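Local atomic coordinates of phage-related protein (Bacillus cereus, PDB entry 4JG2), a protein that is of unknown function but probably binds single-stranded DNA. Residues Thr36-Ser41 and Lys75-Ala80; Ser47-Trp52 and Asn150-Gly155; Ala84-Ile89 and Pro101-Ile106. All coordinates share one frame; numbering follows the deposited sequence.

Interaction 1: Thr36-Ser41 and Lys75-Ala80; sequences TKVVTS and KETINA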
# COMPACT_ATOMS: atom_id res chain seq x y z
N THR A 36 -8.56 -1.48 -10.95
CA THR A 36 -7.65 -2.04 -9.97
C THR A 36 -6.83 -0.99 -9.21
O THR A 36 -6.03 -1.34 -8.34
CB THR A 36 -6.71 -3.06 -10.66
OG1 THR A 36 -5.96 -2.41 -11.70
CG2 THR A 36 -7.46 -4.23 -11.21
N LYS A 37 -7.08 0.28 -9.49
CA LYS A 37 -6.37 1.39 -8.85
C LYS A 37 -7.27 2.04 -7.79
O LYS A 37 -8.45 2.32 -8.10
CB LYS A 37 -5.96 2.42 -9.91
CG LYS A 37 -5.23 3.59 -9.39
CD LYS A 37 -4.87 4.55 -10.54
CE LYS A 37 -4.35 5.86 -9.98
NZ LYS A 37 -4.28 6.89 -11.06
N VAL A 38 -6.73 2.28 -6.61
CA VAL A 38 -7.45 2.96 -5.51
C VAL A 38 -6.53 4.00 -4.92
O VAL A 38 -5.37 3.72 -4.64
CB VAL A 38 -7.82 1.99 -4.39
CG1 VAL A 38 -8.52 2.75 -3.22
CG2 VAL A 38 -8.69 0.85 -4.92
N VAL A 39 -7.05 5.19 -4.71
CA VAL A 39 -6.33 6.24 -3.97
C VAL A 39 -6.97 6.36 -2.59
O VAL A 39 -8.16 6.65 -2.49
CB VAL A 39 -6.30 7.58 -4.72
CG1 VAL A 39 -5.40 8.59 -4.02
CG2 VAL A 39 -5.78 7.41 -6.12
N THR A 40 -6.20 6.08 -1.54
CA THR A 40 -6.74 6.08 -0.16
C THR A 40 -7.05 7.48 0.33
O THR A 40 -6.71 8.48 -0.34
CB THR A 40 -5.80 5.32 0.79
OG1 THR A 40 -4.64 6.11 0.97
CG2 THR A 40 -5.40 3.96 0.25
N SER A 41 -7.71 7.53 1.48
CA SER A 41 -8.20 8.81 2.01
C SER A 41 -7.17 9.64 2.68
O SER A 41 -6.08 9.17 3.06
CB SER A 41 -9.40 8.58 3.00
OG SER A 41 -8.87 8.39 4.28
N LYS A 75 -15.19 3.73 4.92
CA LYS A 75 -15.94 2.80 4.08
C LYS A 75 -15.73 2.98 2.61
O LYS A 75 -15.67 2.03 1.87
CB LYS A 75 -17.47 2.90 4.40
CG LYS A 75 -17.78 2.68 5.85
CD LYS A 75 -17.37 1.29 6.34
CE LYS A 75 -17.94 0.84 7.72
NZ LYS A 75 -17.23 1.12 9.03
N GLU A 76 -15.59 4.21 2.17
CA GLU A 76 -15.38 4.45 0.75
C GLU A 76 -14.10 3.79 0.28
O GLU A 76 -14.07 3.08 -0.74
CB GLU A 76 -15.36 5.95 0.43
CG GLU A 76 -15.29 6.36 -1.00
CD GLU A 76 -15.47 7.89 -1.20
OE1 GLU A 76 -15.32 8.65 -0.21
OE2 GLU A 76 -15.74 8.32 -2.34
N THR A 77 -12.98 3.96 0.99
CA THR A 77 -11.75 3.35 0.59
C THR A 77 -11.82 1.84 0.71
O THR A 77 -11.33 1.12 -0.18
CB THR A 77 -10.58 3.89 1.46
OG1 THR A 77 -10.51 5.31 1.32
CG2 THR A 77 -9.25 3.26 1.09
N ILE A 78 -12.39 1.32 1.80
CA ILE A 78 -12.47 -0.11 1.98
C ILE A 78 -13.29 -0.73 0.82
O ILE A 78 -12.90 -1.77 0.26
CB ILE A 78 -13.09 -0.44 3.34
CG1 ILE A 78 -12.17 0.04 4.45
CG2 ILE A 78 -13.45 -1.94 3.46
CD1 ILE A 78 -12.89 0.16 5.78
N ASN A 79 -14.43 -0.15 0.51
CA ASN A 79 -15.25 -0.70 -0.58
C ASN A 79 -14.51 -0.65 -1.90
O ASN A 79 -14.60 -1.61 -2.67
CB ASN A 79 -16.59 0.08 -0.67
CG ASN A 79 -17.52 -0.19 0.52
OD1 ASN A 79 -17.54 -1.28 1.08
ND2 ASN A 79 -18.32 0.78 0.88
N ALA A 80 -13.75 0.42 -2.15
CA ALA A 80 -12.98 0.52 -3.36
C ALA A 80 -11.90 -0.56 -3.43
O ALA A 80 -11.67 -1.14 -4.48
CB ALA A 80 -12.36 1.89 -3.52
O HOH W 1 -10.40 6.53 -1.07

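Interaction 2: Ser47-Trp52 and Asn150-Gly155; sequences SYFHGW and NEVYSG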
# COMPACT_ATOMS: atom_id res chain seq x y z
N SER A 47 2.79 3.37 8.07
CA SER A 47 3.58 2.57 8.98
C SER A 47 4.73 1.95 8.18
O SER A 47 4.56 1.57 7.01
CB SER A 47 2.70 1.47 9.61
OG SER A 47 3.40 0.43 10.23
N TYR A 48 5.90 1.80 8.80
CA TYR A 48 7.04 1.20 8.15
C TYR A 48 7.27 1.86 6.79
O TYR A 48 7.40 1.20 5.74
CB TYR A 48 6.93 -0.34 8.07
CG TYR A 48 6.72 -1.00 9.39
CD1 TYR A 48 7.60 -0.82 10.43
CD2 TYR A 48 5.65 -1.82 9.59
CE1 TYR A 48 7.43 -1.50 11.63
CE2 TYR A 48 5.46 -2.46 10.78
CZ TYR A 48 6.37 -2.31 11.79
OH TYR A 48 6.22 -2.91 13.04
N PHE A 49 7.40 3.17 6.82
CA PHE A 49 7.56 3.92 5.61
C PHE A 49 8.96 3.82 5.00
O PHE A 49 9.94 4.28 5.57
CB PHE A 49 7.21 5.41 5.88
CG PHE A 49 7.43 6.28 4.73
CD1 PHE A 49 6.64 6.29 3.63
CD2 PHE A 49 8.54 7.10 4.77
CE1 PHE A 49 6.97 7.23 2.56
CE2 PHE A 49 8.88 7.90 3.80
CZ PHE A 49 8.12 8.03 2.72
N HIS A 50 9.00 3.28 3.79
CA HIS A 50 10.23 3.15 3.02
C HIS A 50 9.96 3.67 1.62
O HIS A 50 10.15 3.01 0.62
CB HIS A 50 10.74 1.73 3.02
CG HIS A 50 11.21 1.28 4.37
ND1 HIS A 50 12.31 1.80 4.97
CD2 HIS A 50 10.67 0.43 5.25
CE1 HIS A 50 12.45 1.27 6.17
NE2 HIS A 50 11.44 0.45 6.38
N GLY A 51 9.57 4.93 1.54
CA GLY A 51 9.30 5.61 0.29
C GLY A 51 10.43 6.46 -0.24
O GLY A 51 10.44 6.74 -1.41
N TRP A 52 11.39 6.87 0.61
CA TRP A 52 12.51 7.65 0.09
C TRP A 52 13.67 6.77 -0.38
O TRP A 52 14.37 7.14 -1.31
CB TRP A 52 13.03 8.63 1.16
CG TRP A 52 12.04 9.66 1.65
CD1 TRP A 52 11.58 9.82 2.91
CD2 TRP A 52 11.42 10.68 0.85
NE1 TRP A 52 10.71 10.90 2.98
CE2 TRP A 52 10.62 11.45 1.72
CE3 TRP A 52 11.53 11.07 -0.50
CZ2 TRP A 52 9.92 12.59 1.30
CZ3 TRP A 52 10.85 12.18 -0.92
CH2 TRP A 52 10.05 12.92 -0.03
N ASN A 150 12.22 15.05 5.80
CA ASN A 150 11.64 15.09 7.14
C ASN A 150 10.12 15.35 7.16
O ASN A 150 9.50 15.17 8.20
CB ASN A 150 12.38 16.11 8.00
CG ASN A 150 13.73 15.62 8.47
OD1 ASN A 150 13.94 14.44 8.69
ND2 ASN A 150 14.64 16.53 8.71
N GLU A 151 9.55 15.75 6.02
CA GLU A 151 8.09 15.92 5.96
C GLU A 151 7.30 14.64 5.80
O GLU A 151 6.08 14.66 5.99
CB GLU A 151 7.72 16.89 4.84
CG GLU A 151 8.29 18.30 5.05
CD GLU A 151 7.95 18.90 6.40
OE1 GLU A 151 6.78 18.82 6.78
OE2 GLU A 151 8.89 19.42 7.07
N VAL A 152 7.91 13.52 5.44
CA VAL A 152 7.18 12.24 5.28
C VAL A 152 7.97 11.13 5.99
O VAL A 152 9.10 10.91 5.65
CB VAL A 152 6.92 11.90 3.79
CG1 VAL A 152 5.98 10.74 3.69
CG2 VAL A 152 6.35 13.10 3.05
N TYR A 153 7.28 10.48 6.90
CA TYR A 153 7.90 9.55 7.87
C TYR A 153 6.83 8.63 8.42
O TYR A 153 5.64 8.94 8.32
CB TYR A 153 8.58 10.37 9.02
CG TYR A 153 7.64 11.35 9.67
CD1 TYR A 153 7.47 12.62 9.10
CD2 TYR A 153 6.81 10.98 10.72
CE1 TYR A 153 6.53 13.49 9.60
CE2 TYR A 153 5.84 11.85 11.18
CZ TYR A 153 5.69 13.08 10.60
OH TYR A 153 4.68 13.92 11.02
N SER A 154 7.23 7.50 8.98
CA SER A 154 6.30 6.59 9.62
C SER A 154 5.55 7.33 10.72
O SER A 154 6.16 7.87 11.63
CB SER A 154 7.02 5.42 10.22
OG SER A 154 7.77 4.72 9.23
N GLY A 155 4.21 7.29 10.64
CA GLY A 155 3.34 7.91 11.60
C GLY A 155 2.52 9.06 11.02
O GLY A 155 1.52 9.47 11.63

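Interaction 3: Ala84-Ile89 and Pro101-Ile106; sequences AVDAAI and PNKAAI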
# COMPACT_ATOMS: atom_id res chain seq x y z
N ALA A 84 -11.50 -3.56 -6.12
CA ALA A 84 -10.24 -3.67 -6.88
C ALA A 84 -9.60 -5.05 -6.78
O ALA A 84 -9.02 -5.54 -7.75
CB ALA A 84 -9.27 -2.59 -6.44
N VAL A 85 -9.71 -5.68 -5.59
CA VAL A 85 -9.22 -7.01 -5.41
C VAL A 85 -9.98 -8.00 -6.31
O VAL A 85 -9.37 -8.81 -6.96
CB VAL A 85 -9.24 -7.40 -3.92
CG1 VAL A 85 -9.00 -8.88 -3.69
CG2 VAL A 85 -8.20 -6.58 -3.16
N ASP A 86 -11.29 -7.88 -6.30
CA ASP A 86 -12.11 -8.69 -7.20
C ASP A 86 -11.75 -8.45 -8.68
O ASP A 86 -11.70 -9.39 -9.48
CB ASP A 86 -13.59 -8.54 -6.91
CG ASP A 86 -14.02 -9.25 -5.62
OD1 ASP A 86 -13.44 -10.32 -5.26
OD2 ASP A 86 -14.99 -8.75 -5.01
N ALA A 87 -11.55 -7.17 -9.05
CA ALA A 87 -11.18 -6.87 -10.43
C ALA A 87 -9.82 -7.45 -10.78
O ALA A 87 -9.60 -7.94 -11.89
CB ALA A 87 -11.24 -5.37 -10.70
N ALA A 88 -8.89 -7.46 -9.85
CA ALA A 88 -7.57 -8.07 -10.05
C ALA A 88 -7.68 -9.54 -10.32
O ALA A 88 -6.99 -10.10 -11.18
CB ALA A 88 -6.66 -7.74 -8.87
N ILE A 89 -8.53 -10.21 -9.53
CA ILE A 89 -8.77 -11.64 -9.74
C ILE A 89 -9.37 -11.87 -11.14
O ILE A 89 -8.90 -12.74 -11.89
CB ILE A 89 -9.69 -12.22 -8.63
CG1 ILE A 89 -8.93 -12.18 -7.28
CG2 ILE A 89 -10.12 -13.65 -8.99
CD1 ILE A 89 -9.78 -12.45 -6.07
N PRO A 101 -10.59 -18.59 -8.47
CA PRO A 101 -10.24 -19.26 -7.26
C PRO A 101 -11.21 -18.98 -6.13
O PRO A 101 -11.94 -17.96 -6.13
CB PRO A 101 -8.87 -18.62 -6.93
CG PRO A 101 -9.06 -17.22 -7.37
CD PRO A 101 -9.81 -17.36 -8.65
N ASN A 102 -11.21 -19.88 -5.16
CA ASN A 102 -11.88 -19.71 -3.93
C ASN A 102 -11.00 -18.70 -3.16
O ASN A 102 -9.80 -18.92 -2.96
CB ASN A 102 -11.92 -21.06 -3.25
CG ASN A 102 -12.61 -21.04 -1.90
OD1 ASN A 102 -12.55 -20.06 -1.15
ND2 ASN A 102 -13.21 -22.15 -1.56
N LYS A 103 -11.58 -17.60 -2.74
CA LYS A 103 -10.81 -16.58 -2.05
C LYS A 103 -10.15 -17.08 -0.76
O LYS A 103 -9.08 -16.54 -0.36
CB LYS A 103 -11.61 -15.29 -1.91
CG LYS A 103 -11.89 -14.65 -3.26
CD LYS A 103 -12.86 -13.47 -3.24
CE LYS A 103 -12.27 -12.20 -2.70
NZ LYS A 103 -13.31 -11.15 -2.70
N ALA A 104 -10.73 -18.07 -0.09
CA ALA A 104 -10.07 -18.61 1.08
C ALA A 104 -8.76 -19.36 0.74
O ALA A 104 -7.94 -19.58 1.63
CB ALA A 104 -11.02 -19.55 1.80
N ALA A 105 -8.54 -19.70 -0.54
CA ALA A 105 -7.39 -20.48 -1.00
C ALA A 105 -6.19 -19.63 -1.41
O ALA A 105 -5.10 -20.14 -1.66
CB ALA A 105 -7.81 -21.35 -2.20
N ILE A 106 -6.36 -18.31 -1.44
CA ILE A 106 -5.31 -17.41 -1.92
C ILE A 106 -5.03 -16.27 -0.92
O ILE A 106 -5.80 -16.04 -0.00
CB ILE A 106 -5.70 -16.84 -3.30
CG1 ILE A 106 -6.94 -15.96 -3.22
CG2 ILE A 106 -5.89 -17.94 -4.28
CD1 ILE A 106 -7.32 -15.23 -4.50
O HOH W 2 -16.32 -10.34 -3.39

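Interaction 1: Thr36-Ser41 and Lys75-Ala80
Thr77, on the first turns of helix 75-96, meets Thr40 and Ser41 with both branches of its side chain. Its chi1 of -58° sets OG1 beside the backbone N, anti to the carbonyl carbon, and leaves CG2 anti to the N. CG2 reaches the methyl of Thr40, 4.0 Å from Thr77 CG2 to Thr40 CG2, and the two side chains run obliquely past each other. Thr77 OG1 turns to Ser41, just past the strand, where it lies 3.8 Å from Ser41 CB without a direct hydrogen bond. A water bridges instead: it donates to Thr77 OG1 at 2.7 Å and to Val39 O, also at 2.7 Å, tying the threonine hydroxyl to the strand backbone. The same hydroxyl is hydrogen-bonded to Asp74, just ahead of the helix, while Ser41 OG turns to the backbone N of Asn43.

One turn on, Ala80 faces Val38. Its methyl sits 3.9 Å from Val38 CG1, the branch anti to the backbone N (chi1 178°), and Val38 CG2 leans over the carbonyl, 3.6 Å from Ala80 O. Both valine methyls lie against the alanine CB, and farther along the helix Ile81 and Ala84 also touch Val38. The backbones come closest at Thr40 CA and Thr77 CA, 5.8 Å apart. Strand 37-39 pairs antiparallel with strand 157-169, and the helix lies against this short strand: helix-on-sheet packing.

Interaction 2: Ser47-Trp52 and Asn150-Gly155
Val152 lays its CG1 methyl over one face of the Phe49 ring, a CH-pi contact with CG1 4.0 Å from the ring centroid. The two side chains cross at about a right angle, and Phe49 CZ is the ring atom nearest that methyl, at 3.6 Å. Phe49 CG lies anti to its own backbone N (chi1 176°), which swings the ring out toward the loop; Gly51 N sits over the centre of the opposite face, so the ring is sandwiched, and Trp52 CD1 meets the edge in plane.

Trp52 clasps the same valine from another direction. Its CZ2 touches Val152 CB at 4.0 Å, while the indole NE1 donates to Val152 O at 3.1 Å. The oxygen lies close to the indole plane; the N-H...O angle of 153° leaves the bond somewhat bent, and the donor comes in tilted from the carbonyl plane. NE1 also has a weak second acceptor in Arg149 O. Farther along, the Ser154 hydroxyl accepts the backbone N-H of Phe49, 2.9 Å from N to OG and nearly straight at 166°.

Ile138 touches Phe49, Trp52 and Val152, and Ile182 reaches Phe49, joining this cluster to strands 138-139 and 175-186. The contact is a partly buried apolar cluster flanked by two hydrogen bonds, joining the loop before strand 157-169 to edge strand 45-50 of the antiparallel sheet.

Interaction 3: Ala84-Ile89 and Pro101-Ile106
The flat carboxylate of Asp86 meets Lys103 at one oxygen: NZ approaches OD1 on the syn side, 24° out of the carboxylate plane, and closes a salt bridge of 2.7 Å between Lys103 NZ and Asp86 OD1. The other oxygen, OD2, accepts from a water at 2.6 Å, and that water makes a weak bond with Lys103 NZ, so both carboxylate oxygens are linked to the ammonium group, one directly and one through solvent. The ammonium would be expected to favour the charged form of Asp86. The puckered ring of Pro101 offers its CD to Ile89, 3.7 Å from Pro101 CD to Ile89 CG2, with the side chains running past each other at a slant.

Lys103 reaches the aspartate by a bend at chi3 (75°) in an otherwise extended chain, and its aliphatic part passes beside the isoleucine, Lys103 CG lying 4.1 Å from Ile89 CD1. That terminal methyl also meets Ile106 tip to tip, at 4.0 Å between the two CD1 atoms. Ile89 is thus held among Pro101, Lys103 and Ile106: CG2 serves the proline and CD1 the other two. Within 101-106, Asn102 OD1 accepts from Ala104 N at 2.9 Å, an Asx turn at the start of the short 3-10 segment 103-105.

Segment 101-106 belongs to the connection from helix 75-96 to strand 111-112, and doubles back against the helix it has just left. Elsewhere around the helix, Val85 touches Leu108, Pro109 and Phe164 of strand 157-169, and Ile89 and Ala88 rest on Val175 of strand 175-186.

In the fold
Interactions 1 and 3 share helix 75-96 and come in series along the chain, their centres 16 Å apart; they touch where Thr36 and Val38 pack on Ala84, Ala87 and Ala88. One sets the helix's start against strand 37-39, the other a later turn against the connection to strand 111-112. Interaction 2 lies apart, 21 Å from interaction 1 and 29 Å from interaction 3 between centres, across the chain's centre from the latter. Its segments alternate with those of interaction 1 and enclose those of interaction 3 in sequence. Interaction 1 thus ties the helix to the mixed sheet, interaction 3 to the following connection, and interaction 2 ties a loop to the antiparallel sheet.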